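Local coordinates for 4-hydroxybutyrate coenzyme A transferase (Shewanella oneidensis, PDB 2OAS), which probably transfers coenzyme A between carboxylic acids such as acetate and 4-hydroxybutyrate, at residues A198-M209 and C221-T232; F255-A265 and P279-V289. All coordinates share one frame; numbering follows the deposited sequence.

Contact 1 (A198-M209 and C221-T232); sequences AELVRDGDCLQM and CLTGHKDLGVHT
The parallel strands 206-208 and 229-230 are the two strands of a beta-alpha-beta unit connected by helix 213-220, and Cys206 and Leu207 pair with Gly229 and Val230. Gly229 N gives a nearly straight bond to Asp205 O (2.8 Å, 172°); Leu207 N donates to Gly229 O from above the carbonyl plane, and His231 N reaches Leu207 O at 3.0 Å. On one face the Leu207 tip, CD1, meets Leu222 CD2 end to end at 3.8 Å, while Leu228 CD2 crosses it at a slant. On the other, Cys206 SG, held anti to the backbone N (chi1 -174°), rests against His231 CB. Ahead of the strands, the loops grip each other with polar atoms. The His225 ring turns its edge to the chain just past the C-terminal end of helix 188-200: NE2 donates to Val201 O at 2.7 Å, in the ring plane but above the carbonyl plane and well bent (136°), and Leu222 CG lies over a face of the ring. Asp203 OD1 accepts Lys226 N from above the carboxylate plane (2.8 Å), and Gly204 N binds Lys226 O. A leucine in place of His225 would probably leave Val201 O without this donor and the loop without its tie to the turn after the helix. Asp205 itself turns to a salt bridge with Arg346. Where the strands end, Thr232 OG1 accepts Met209 N at 3.3 Å and also bonds Leu234 O, right beside Glu233, the residue that binds CoA covalently. Such parallel pairing, with ligand-binding residues near the strands' C-terminal ends, is typical of Rossmann-like alpha/beta domains.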
loop_
_atom_site.group_PDB
_atom_site.type_symbol
_atom_site.label_atom_id
_atom_site.label_comp_id
_atom_site.label_asym_id
_atom_site.label_seq_id
_atom_site.Cartn_x
_atom_site.Cartn_y
_atom_site.Cartn_z
ATOM N N ALA A 198 -2.859 -11.294 -22.142
ATOM C CA ALA A 198 -3.103 -12.723 -22.302
ATOM C C ALA A 198 -1.812 -13.536 -22.284
ATOM O O ALA A 198 -1.797 -14.654 -21.776
ATOM C CB ALA A 198 -3.856 -12.972 -23.584
ATOM N N GLU A 199 -0.736 -12.983 -22.838
ATOM C CA GLU A 199 0.538 -13.693 -22.860
ATOM C C GLU A 199 1.189 -13.824 -21.486
ATOM O O GLU A 199 2.046 -14.684 -21.287
ATOM C CB GLU A 199 1.513 -13.027 -23.833
ATOM C CG GLU A 199 1.301 -13.454 -25.278
ATOM C CD GLU A 199 2.292 -12.803 -26.246
ATOM O OE1 GLU A 199 2.277 -11.551 -26.378
ATOM O OE2 GLU A 199 3.087 -13.547 -26.874
ATOM N N LEU A 200 0.771 -12.983 -20.540
ATOM C CA LEU A 200 1.318 -13.051 -19.191
ATOM C C LEU A 200 0.564 -14.075 -18.345
ATOM O O LEU A 200 1.072 -14.533 -17.327
ATOM C CB LEU A 200 1.266 -11.684 -18.497
ATOM C CG LEU A 200 2.288 -10.600 -18.865
ATOM C CD1 LEU A 200 3.703 -11.137 -18.730
ATOM C CD2 LEU A 200 2.045 -10.141 -20.270
ATOM N N VAL A 201 -0.641 -14.436 -18.780
ATOM C CA VAL A 201 -1.464 -15.394 -18.047
ATOM C C VAL A 201 -1.071 -16.850 -18.270
ATOM O O VAL A 201 -1.097 -17.344 -19.396
ATOM C CB VAL A 201 -2.960 -15.237 -18.407
ATOM C CG1 VAL A 201 -3.806 -16.224 -17.613
ATOM C CG2 VAL A 201 -3.401 -13.818 -18.145
ATOM N N ARG A 202 -0.721 -17.529 -17.185
ATOM C CA ARG A 202 -0.336 -18.939 -17.244
ATOM C C ARG A 202 -1.498 -19.808 -16.806
ATOM O O ARG A 202 -2.410 -19.346 -16.122
ATOM C CB ARG A 202 0.859 -19.215 -16.329
ATOM C CG ARG A 202 2.132 -18.483 -16.696
ATOM C CD ARG A 202 3.311 -19.104 -15.973
ATOM N NE ARG A 202 3.287 -18.875 -14.532
ATOM C CZ ARG A 202 3.703 -17.757 -13.942
ATOM N NH1 ARG A 202 4.170 -16.756 -14.678
ATOM N NH2 ARG A 202 3.680 -17.646 -12.616
ATOM N N ASP A 203 -1.468 -21.073 -17.210
ATOM C CA ASP A 203 -2.532 -21.995 -16.822
ATOM C C ASP A 203 -2.553 -22.107 -15.309
ATOM O O ASP A 203 -1.525 -21.932 -14.651
ATOM C CB ASP A 203 -2.321 -23.375 -17.447
ATOM C CG ASP A 203 -2.679 -23.408 -18.925
ATOM O OD1 ASP A 203 -3.694 -22.792 -19.304
ATOM O OD2 ASP A 203 -1.956 -24.060 -19.710
ATOM N N GLY A 204 -3.737 -22.375 -14.767
ATOM C CA GLY A 204 -3.889 -22.519 -13.330
ATOM C C GLY A 204 -3.832 -21.220 -12.549
ATOM O O GLY A 204 -3.834 -21.241 -11.312
ATOM N N ASP A 205 -3.769 -20.096 -13.266
ATOM C CA ASP A 205 -3.720 -18.781 -12.643
ATOM C C ASP A 205 -5.031 -18.427 -11.974
ATOM O O ASP A 205 -6.100 -18.780 -12.464
ATOM C CB ASP A 205 -3.390 -17.713 -13.672
ATOM C CG ASP A 205 -1.905 -17.581 -13.920
ATOM O OD1 ASP A 205 -1.115 -18.431 -13.447
ATOM O OD2 ASP A 205 -1.523 -16.616 -14.607
ATOM N N CYS A 206 -4.931 -17.724 -10.849
ATOM C CA CYS A 206 -6.111 -17.300 -10.092
ATOM C C CYS A 206 -6.444 -15.845 -10.441
ATOM O O CYS A 206 -5.904 -14.911 -9.841
ATOM C CB CYS A 206 -5.839 -17.427 -8.609
ATOM S SG CYS A 206 -7.274 -17.097 -7.637
ATOM N N LEU A 207 -7.353 -15.666 -11.393
ATOM C CA LEU A 207 -7.734 -14.348 -11.891
ATOM C C LEU A 207 -8.461 -13.366 -10.995
ATOM O O LEU A 207 -9.225 -13.730 -10.088
ATOM C CB LEU A 207 -8.575 -14.494 -13.162
ATOM C CG LEU A 207 -8.060 -15.336 -14.331
ATOM C CD1 LEU A 207 -9.145 -15.430 -15.397
ATOM C CD2 LEU A 207 -6.792 -14.732 -14.873
ATOM N N GLN A 208 -8.216 -12.096 -11.297
ATOM C CA GLN A 208 -8.841 -10.974 -10.631
ATOM C C GLN A 208 -8.872 -9.841 -11.650
ATOM O O GLN A 208 -7.819 -9.395 -12.127
ATOM C CB GLN A 208 -8.061 -10.570 -9.390
ATOM C CG GLN A 208 -8.685 -9.413 -8.619
ATOM C CD GLN A 208 -8.414 -8.050 -9.278
ATOM O OE1 GLN A 208 -7.263 -7.605 -9.371
ATOM N NE2 GLN A 208 -9.476 -7.393 -9.749
HETATM N N MSE A 209 -10.085 -9.390 -11.979
HETATM C CA MSE A 209 -10.290 -8.327 -12.960
HETATM C C MSE A 209 -11.494 -7.444 -12.729
HETATM O O MSE A 209 -12.317 -7.703 -11.859
HETATM C CB MSE A 209 -10.476 -8.920 -14.339
HETATM C CG MSE A 209 -9.253 -9.499 -14.955
HETATM SE SE MSE A 209 -9.806 -10.201 -16.639
HETATM C CE MSE A 209 -9.599 -12.086 -16.192
ATOM N N CYS A 221 -9.143 -13.912 -24.952
ATOM C CA CYS A 221 -7.876 -14.520 -25.347
ATOM C C CYS A 221 -7.440 -15.623 -24.392
ATOM O O CYS A 221 -6.338 -16.155 -24.525
ATOM C CB CYS A 221 -6.777 -13.466 -25.433
ATOM S SG CYS A 221 -7.162 -12.039 -26.521
ATOM N N LEU A 222 -8.298 -15.965 -23.434
ATOM C CA LEU A 222 -7.975 -17.007 -22.467
ATOM C C LEU A 222 -8.729 -18.292 -22.738
ATOM O O LEU A 222 -8.621 -19.256 -21.974
ATOM C CB LEU A 222 -8.301 -16.534 -21.048
ATOM C CG LEU A 222 -7.203 -15.918 -20.180
ATOM C CD1 LEU A 222 -6.479 -14.834 -20.944
ATOM C CD2 LEU A 222 -7.811 -15.339 -18.908
ATOM N N THR A 223 -9.493 -18.312 -23.827
ATOM C CA THR A 223 -10.286 -19.485 -24.188
ATOM C C THR A 223 -9.418 -20.705 -24.478
ATOM O O THR A 223 -9.930 -21.785 -24.770
ATOM C CB THR A 223 -11.185 -19.209 -25.422
ATOM O OG1 THR A 223 -10.375 -18.908 -26.562
ATOM C CG2 THR A 223 -12.122 -18.040 -25.148
ATOM N N GLY A 224 -8.103 -20.518 -24.396
ATOM C CA GLY A 224 -7.181 -21.606 -24.641
ATOM C C GLY A 224 -6.522 -22.121 -23.373
ATOM O O GLY A 224 -5.921 -23.196 -23.375
ATOM N N HIS A 225 -6.628 -21.360 -22.286
ATOM C CA HIS A 225 -6.029 -21.773 -21.025
ATOM C C HIS A 225 -6.891 -22.823 -20.334
ATOM O O HIS A 225 -7.905 -23.248 -20.873
ATOM C CB HIS A 225 -5.841 -20.567 -20.107
ATOM C CG HIS A 225 -4.847 -19.566 -20.612
ATOM N ND1 HIS A 225 -5.029 -18.858 -21.781
ATOM C CD2 HIS A 225 -3.659 -19.157 -20.106
ATOM C CE1 HIS A 225 -3.996 -18.055 -21.971
ATOM N NE2 HIS A 225 -3.151 -18.219 -20.969
ATOM N N LYS A 226 -6.480 -23.239 -19.141
ATOM C CA LYS A 226 -7.222 -24.235 -18.377
ATOM C C LYS A 226 -6.885 -24.214 -16.897
ATOM O O LYS A 226 -5.813 -23.771 -16.495
ATOM C CB LYS A 226 -6.987 -25.637 -18.943
ATOM C CG LYS A 226 -5.585 -25.878 -19.475
ATOM C CD LYS A 226 -5.408 -27.304 -20.012
ATOM C CE LYS A 226 -6.552 -27.731 -20.944
ATOM N NZ LYS A 226 -6.708 -26.843 -22.131
ATOM N N ASP A 227 -7.829 -24.694 -16.098
ATOM C CA ASP A 227 -7.699 -24.757 -14.645
ATOM C C ASP A 227 -7.519 -23.386 -14.026
ATOM O O ASP A 227 -6.858 -23.238 -12.999
ATOM C CB ASP A 227 -6.531 -25.649 -14.228
ATOM C CG ASP A 227 -6.645 -27.048 -14.784
ATOM O OD1 ASP A 227 -7.785 -27.535 -14.942
ATOM O OD2 ASP A 227 -5.590 -27.661 -15.051
ATOM N N LEU A 228 -8.106 -22.380 -14.662
ATOM C CA LEU A 228 -8.022 -21.026 -14.157
ATOM C C LEU A 228 -8.957 -20.855 -12.970
ATOM O O LEU A 228 -10.036 -21.443 -12.930
ATOM C CB LEU A 228 -8.389 -20.036 -15.252
ATOM C CG LEU A 228 -7.246 -19.365 -16.019
ATOM C CD1 LEU A 228 -6.115 -20.339 -16.280
ATOM C CD2 LEU A 228 -7.808 -18.803 -17.323
ATOM N N GLY A 229 -8.535 -20.053 -12.001
ATOM C CA GLY A 229 -9.355 -19.813 -10.834
ATOM C C GLY A 229 -9.880 -18.392 -10.823
ATOM O O GLY A 229 -9.497 -17.576 -11.656
ATOM N N VAL A 230 -10.756 -18.093 -9.875
ATOM C CA VAL A 230 -11.334 -16.762 -9.772
ATOM C C VAL A 230 -11.487 -16.311 -8.312
ATOM O O VAL A 230 -12.151 -16.965 -7.510
ATOM C CB VAL A 230 -12.726 -16.715 -10.491
ATOM C CG1 VAL A 230 -13.461 -15.437 -10.146
ATOM C CG2 VAL A 230 -12.543 -16.830 -11.998
ATOM N N HIS A 231 -10.841 -15.197 -7.984
ATOM C CA HIS A 231 -10.910 -14.577 -6.652
ATOM C C HIS A 231 -10.779 -13.088 -6.963
ATOM O O HIS A 231 -9.681 -12.532 -6.994
ATOM C CB HIS A 231 -9.751 -15.029 -5.760
ATOM C CG HIS A 231 -9.897 -14.577 -4.342
ATOM N ND1 HIS A 231 -10.464 -15.365 -3.364
ATOM C CD2 HIS A 231 -9.665 -13.375 -3.766
ATOM C CE1 HIS A 231 -10.586 -14.665 -2.250
ATOM N NE2 HIS A 231 -10.108 -13.454 -2.466
ATOM N N THR A 232 -11.909 -12.443 -7.196
ATOM C CA THR A 232 -11.898 -11.061 -7.610
ATOM C C THR A 232 -12.875 -10.161 -6.855
ATOM O O THR A 232 -13.731 -10.631 -6.107
ATOM C CB THR A 232 -12.195 -11.029 -9.131
ATOM O OG1 THR A 232 -12.302 -9.685 -9.608
ATOM C CG2 THR A 232 -13.475 -11.784 -9.411
#

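Contact 2 (F255-A265 and P279-V289); sequences FYPGKLVTGFA and PAVIFMDIEQV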
loop_
_atom_site.group_PDB
_atom_site.type_symbol
_atom_site.label_atom_id
_atom_site.label_comp_id
_atom_site.label_asym_id
_atom_site.label_seq_id
_atom_site.Cartn_x
_atom_site.Cartn_y
_atom_site.Cartn_z
ATOM N N PHE A 255 -7.853 -21.289 -1.294
ATOM C CA PHE A 255 -8.865 -20.640 -0.481
ATOM C C PHE A 255 -10.170 -20.740 -1.236
ATOM O O PHE A 255 -10.364 -20.070 -2.249
ATOM C CB PHE A 255 -8.487 -19.188 -0.225
ATOM C CG PHE A 255 -9.508 -18.422 0.559
ATOM C CD1 PHE A 255 -10.522 -17.728 -0.095
ATOM C CD2 PHE A 255 -9.451 -18.378 1.948
ATOM C CE1 PHE A 255 -11.464 -16.995 0.629
ATOM C CE2 PHE A 255 -10.383 -17.654 2.677
ATOM C CZ PHE A 255 -11.394 -16.960 2.018
ATOM N N TYR A 256 -11.059 -21.591 -0.730
ATOM C CA TYR A 256 -12.353 -21.838 -1.352
ATOM C C TYR A 256 -12.166 -22.418 -2.756
ATOM O O TYR A 256 -12.593 -21.828 -3.749
ATOM C CB TYR A 256 -13.188 -20.555 -1.433
ATOM C CG TYR A 256 -13.984 -20.242 -0.188
ATOM C CD1 TYR A 256 -13.360 -19.748 0.959
ATOM C CD2 TYR A 256 -15.367 -20.420 -0.164
ATOM C CE1 TYR A 256 -14.095 -19.432 2.101
ATOM C CE2 TYR A 256 -16.112 -20.111 0.968
ATOM C CZ TYR A 256 -15.473 -19.615 2.098
ATOM O OH TYR A 256 -16.221 -19.300 3.215
ATOM N N PRO A 257 -11.510 -23.582 -2.856
ATOM C CA PRO A 257 -11.290 -24.210 -4.163
ATOM C C PRO A 257 -12.588 -24.740 -4.778
ATOM O O PRO A 257 -13.529 -25.081 -4.062
ATOM C CB PRO A 257 -10.294 -25.322 -3.843
ATOM C CG PRO A 257 -10.639 -25.693 -2.428
ATOM C CD PRO A 257 -10.827 -24.338 -1.787
ATOM N N GLY A 258 -12.632 -24.794 -6.105
ATOM C CA GLY A 258 -13.820 -25.278 -6.781
ATOM C C GLY A 258 -14.925 -24.241 -6.901
ATOM O O GLY A 258 -15.892 -24.463 -7.627
ATOM N N LYS A 259 -14.783 -23.110 -6.208
ATOM C CA LYS A 259 -15.799 -22.055 -6.250
ATOM C C LYS A 259 -15.277 -20.681 -6.678
ATOM O O LYS A 259 -14.112 -20.346 -6.455
ATOM C CB LYS A 259 -16.459 -21.919 -4.876
ATOM C CG LYS A 259 -16.867 -23.248 -4.247
ATOM C CD LYS A 259 -17.836 -23.045 -3.085
ATOM C CE LYS A 259 -18.134 -24.367 -2.388
ATOM N NZ LYS A 259 -16.896 -24.847 -1.687
ATOM N N LEU A 260 -16.141 -19.886 -7.299
ATOM C CA LEU A 260 -15.768 -18.537 -7.705
ATOM C C LEU A 260 -16.037 -17.647 -6.495
ATOM O O LEU A 260 -17.028 -17.845 -5.797
ATOM C CB LEU A 260 -16.640 -18.059 -8.863
ATOM C CG LEU A 260 -16.652 -18.922 -10.113
ATOM C CD1 LEU A 260 -17.594 -18.324 -11.146
ATOM C CD2 LEU A 260 -15.245 -19.000 -10.656
ATOM N N VAL A 261 -15.163 -16.682 -6.244
ATOM C CA VAL A 261 -15.340 -15.772 -5.119
ATOM C C VAL A 261 -15.274 -14.301 -5.598
ATOM O O VAL A 261 -14.457 -13.967 -6.453
ATOM C CB VAL A 261 -14.241 -16.029 -4.030
ATOM C CG1 VAL A 261 -14.452 -15.131 -2.814
ATOM C CG2 VAL A 261 -14.293 -17.504 -3.587
ATOM N N THR A 262 -16.159 -13.458 -5.068
ATOM C CA THR A 262 -16.191 -12.028 -5.388
ATOM C C THR A 262 -16.962 -11.270 -4.329
ATOM O O THR A 262 -17.625 -11.868 -3.475
ATOM C CB THR A 262 -16.919 -11.677 -6.709
ATOM O OG1 THR A 262 -18.166 -12.387 -6.774
ATOM C CG2 THR A 262 -16.068 -11.992 -7.887
ATOM N N GLY A 263 -16.879 -9.947 -4.419
ATOM C CA GLY A 263 -17.590 -9.091 -3.496
ATOM C C GLY A 263 -18.922 -8.708 -4.108
ATOM O O GLY A 263 -19.879 -8.411 -3.392
ATOM N N PHE A 264 -18.971 -8.696 -5.437
ATOM C CA PHE A 264 -20.189 -8.369 -6.181
ATOM C C PHE A 264 -20.124 -8.739 -7.666
ATOM O O PHE A 264 -19.091 -9.180 -8.167
ATOM C CB PHE A 264 -20.547 -6.890 -6.020
ATOM C CG PHE A 264 -19.381 -5.968 -6.118
ATOM C CD1 PHE A 264 -18.594 -5.711 -5.010
ATOM C CD2 PHE A 264 -19.059 -5.381 -7.332
ATOM C CE1 PHE A 264 -17.487 -4.874 -5.097
ATOM C CE2 PHE A 264 -17.950 -4.535 -7.445
ATOM C CZ PHE A 264 -17.157 -4.280 -6.324
ATOM N N ALA A 265 -21.249 -8.582 -8.348
ATOM C CA ALA A 265 -21.351 -8.903 -9.770
ATOM C C ALA A 265 -22.136 -7.827 -10.530
ATOM O O ALA A 265 -22.967 -7.117 -9.958
ATOM C CB ALA A 265 -22.038 -10.255 -9.940
ATOM N N PRO A 279 -24.452 -22.678 -5.831
ATOM C CA PRO A 279 -23.473 -23.135 -4.840
ATOM C C PRO A 279 -22.023 -22.906 -5.250
ATOM O O PRO A 279 -21.145 -22.780 -4.394
ATOM C CB PRO A 279 -23.778 -24.627 -4.713
ATOM C CG PRO A 279 -25.206 -24.712 -5.039
ATOM C CD PRO A 279 -25.350 -23.774 -6.208
ATOM N N ALA A 280 -21.767 -22.868 -6.551
ATOM C CA ALA A 280 -20.405 -22.683 -7.028
ATOM C C ALA A 280 -19.930 -21.226 -7.007
ATOM O O ALA A 280 -18.735 -20.971 -7.131
ATOM C CB ALA A 280 -20.261 -23.268 -8.439
ATOM N N VAL A 281 -20.855 -20.282 -6.838
ATOM C CA VAL A 281 -20.490 -18.866 -6.802
ATOM C C VAL A 281 -20.682 -18.294 -5.407
ATOM O O VAL A 281 -21.788 -18.283 -4.867
ATOM C CB VAL A 281 -21.319 -18.018 -7.815
ATOM C CG1 VAL A 281 -20.797 -16.587 -7.853
ATOM C CG2 VAL A 281 -21.245 -18.638 -9.210
ATOM N N ILE A 282 -19.596 -17.814 -4.822
ATOM C CA ILE A 282 -19.644 -17.257 -3.489
ATOM C C ILE A 282 -19.339 -15.760 -3.423
ATOM O O ILE A 282 -18.239 -15.306 -3.762
ATOM C CB ILE A 282 -18.667 -17.993 -2.565
ATOM C CG1 ILE A 282 -19.051 -19.474 -2.493
ATOM C CG2 ILE A 282 -18.669 -17.349 -1.175
ATOM C CD1 ILE A 282 -20.466 -19.725 -1.983
ATOM N N PHE A 283 -20.340 -15.004 -2.992
ATOM C CA PHE A 283 -20.231 -13.574 -2.829
ATOM C C PHE A 283 -19.808 -13.396 -1.392
ATOM O O PHE A 283 -20.575 -13.627 -0.461
ATOM C CB PHE A 283 -21.583 -12.883 -3.064
ATOM C CG PHE A 283 -21.967 -12.788 -4.510
ATOM C CD1 PHE A 283 -22.349 -13.919 -5.225
ATOM C CD2 PHE A 283 -21.901 -11.562 -5.177
ATOM C CE1 PHE A 283 -22.647 -13.839 -6.572
ATOM C CE2 PHE A 283 -22.198 -11.475 -6.528
ATOM C CZ PHE A 283 -22.578 -12.614 -7.229
HETATM N N MSE A 284 -18.576 -12.963 -1.224
HETATM C CA MSE A 284 -17.989 -12.783 0.084
HETATM C C MSE A 284 -17.831 -11.311 0.424
HETATM O O MSE A 284 -17.779 -10.465 -0.468
HETATM C CB MSE A 284 -16.628 -13.451 0.068
HETATM C CG MSE A 284 -15.961 -13.648 1.394
HETATM SE SE MSE A 284 -14.353 -14.630 1.013
HETATM C CE MSE A 284 -15.149 -16.390 0.970
ATOM N N ASP A 285 -17.737 -11.031 1.722
ATOM C CA ASP A 285 -17.567 -9.682 2.261
ATOM C C ASP A 285 -16.223 -9.096 1.842
ATOM O O ASP A 285 -15.189 -9.726 2.039
ATOM C CB ASP A 285 -17.661 -9.746 3.792
ATOM C CG ASP A 285 -17.242 -8.450 4.477
ATOM O OD1 ASP A 285 -17.180 -7.393 3.810
ATOM O OD2 ASP A 285 -16.987 -8.490 5.698
ATOM N N ILE A 286 -16.234 -7.891 1.273
ATOM C CA ILE A 286 -15.002 -7.249 0.821
ATOM C C ILE A 286 -13.899 -7.210 1.875
ATOM O O ILE A 286 -12.720 -7.150 1.539
ATOM C CB ILE A 286 -15.245 -5.803 0.379
ATOM C CG1 ILE A 286 -16.043 -5.084 1.458
ATOM C CG2 ILE A 286 -15.949 -5.770 -0.956
ATOM C CD1 ILE A 286 -16.157 -3.624 1.227
ATOM N N GLU A 287 -14.269 -7.217 3.148
ATOM C CA GLU A 287 -13.253 -7.189 4.194
ATOM C C GLU A 287 -12.371 -8.425 4.097
ATOM O O GLU A 287 -11.242 -8.421 4.581
ATOM C CB GLU A 287 -13.897 -7.116 5.573
ATOM C CG GLU A 287 -12.883 -7.030 6.697
ATOM C CD GLU A 287 -13.522 -6.718 8.036
ATOM O OE1 GLU A 287 -12.818 -6.792 9.061
ATOM O OE2 GLU A 287 -14.727 -6.392 8.065
ATOM N N GLN A 288 -12.894 -9.475 3.465
ATOM C CA GLN A 288 -12.166 -10.732 3.279
ATOM C C GLN A 288 -11.656 -10.902 1.846
ATOM O O GLN A 288 -10.467 -11.133 1.640
ATOM C CB GLN A 288 -13.050 -11.931 3.621
ATOM C CG GLN A 288 -12.957 -12.417 5.042
ATOM C CD GLN A 288 -13.386 -11.374 6.043
ATOM O OE1 GLN A 288 -12.550 -10.682 6.631
ATOM N NE2 GLN A 288 -14.703 -11.240 6.237
ATOM N N VAL A 289 -12.554 -10.797 0.870
ATOM C CA VAL A 289 -12.173 -10.957 -0.523
ATOM C C VAL A 289 -11.060 -9.998 -0.937
ATOM O O VAL A 289 -10.199 -10.364 -1.746
ATOM C CB VAL A 289 -13.383 -10.774 -1.487
ATOM C CG1 VAL A 289 -13.998 -9.410 -1.307
ATOM C CG2 VAL A 289 -12.935 -10.944 -2.936
#
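Met284, a selenomethionine, reaches from the end of strand 281-283 across to Phe255 and Tyr256, which precede strand 260-262. Its first torsion (chi1 -167°) puts CG beside the carbonyl carbon, and a bend at the last torsion sets the methyl CE over one face of the Tyr256 ring, 3.6 Å from the ring centroid. Its SE lies in the plane of the Phe255 ring, at the edge, 3.8 Å from Phe255 CE1, so one selenoether side chain meets two aromatic rings in Met-aromatic contacts of different kinds. Val261 CG1 closes on the same SE at 3.9 Å.

The backbones beneath run parallel, 18° apart. Leu260 N bonds Ala280 O, Ile282 N bonds Leu260 O at 2.7 Å, Thr262 N bonds Ile282 O in the carbonyl plane, and Met284 N bonds Thr262 O. On the face of Leu260, Thr262, Val281 and Phe283 the packing is buried: Phe283 CE2 touches Ala265 CB at 3.6 Å, and Ala265 N lies at the edge of that ring. Thr262 OG1, above a face of the Phe283 ring at 4.1 Å from CE2, has no polar partner in the model. Gly263 CA passes close to Met284 O (3.3 Å), where a side chain would run into Ile286 CG2. Helix 269-275 covers this face through Tyr274 and Val275. Buried Phe264, beyond strand 260-262, touches the bound coenzyme A.

The solvent side, at Lys259 and Pro279, is looser. Lys259 crosses Ile282 at a slant, CD near Ile282 CG1 and CB against Ala280 O, while its amine leads away; Tyr256, though exposed, is packed by Met284. With no salt bridge between the segments, the chemistry suggests that backbone hydrogen bonds and apolar burial, rather than charge, hold these strands together beside the ligand pocket.

How the contacts relate
Both contacts are buried parallel strand pairs joined through a helical connection, contact 1 at the 229-230 edge of a mixed sheet and contact 2 in a three-stranded parallel one. Backbone bonds of Val261 with Val230 and Thr232 join the two edge strands, and His231 NE2 probably bonds Val289 O, which brings the two sheets together near Glu233. Contact 1 adds polar loop bonds, made by a histidine and an aspartate, on its more exposed side, whereas contact 2 relies on aromatic and selenium packing and has its exposed residues at the start of its strands. Of the two, contact 2 lies nearer the centre of the chain and includes a residue touching coenzyme A.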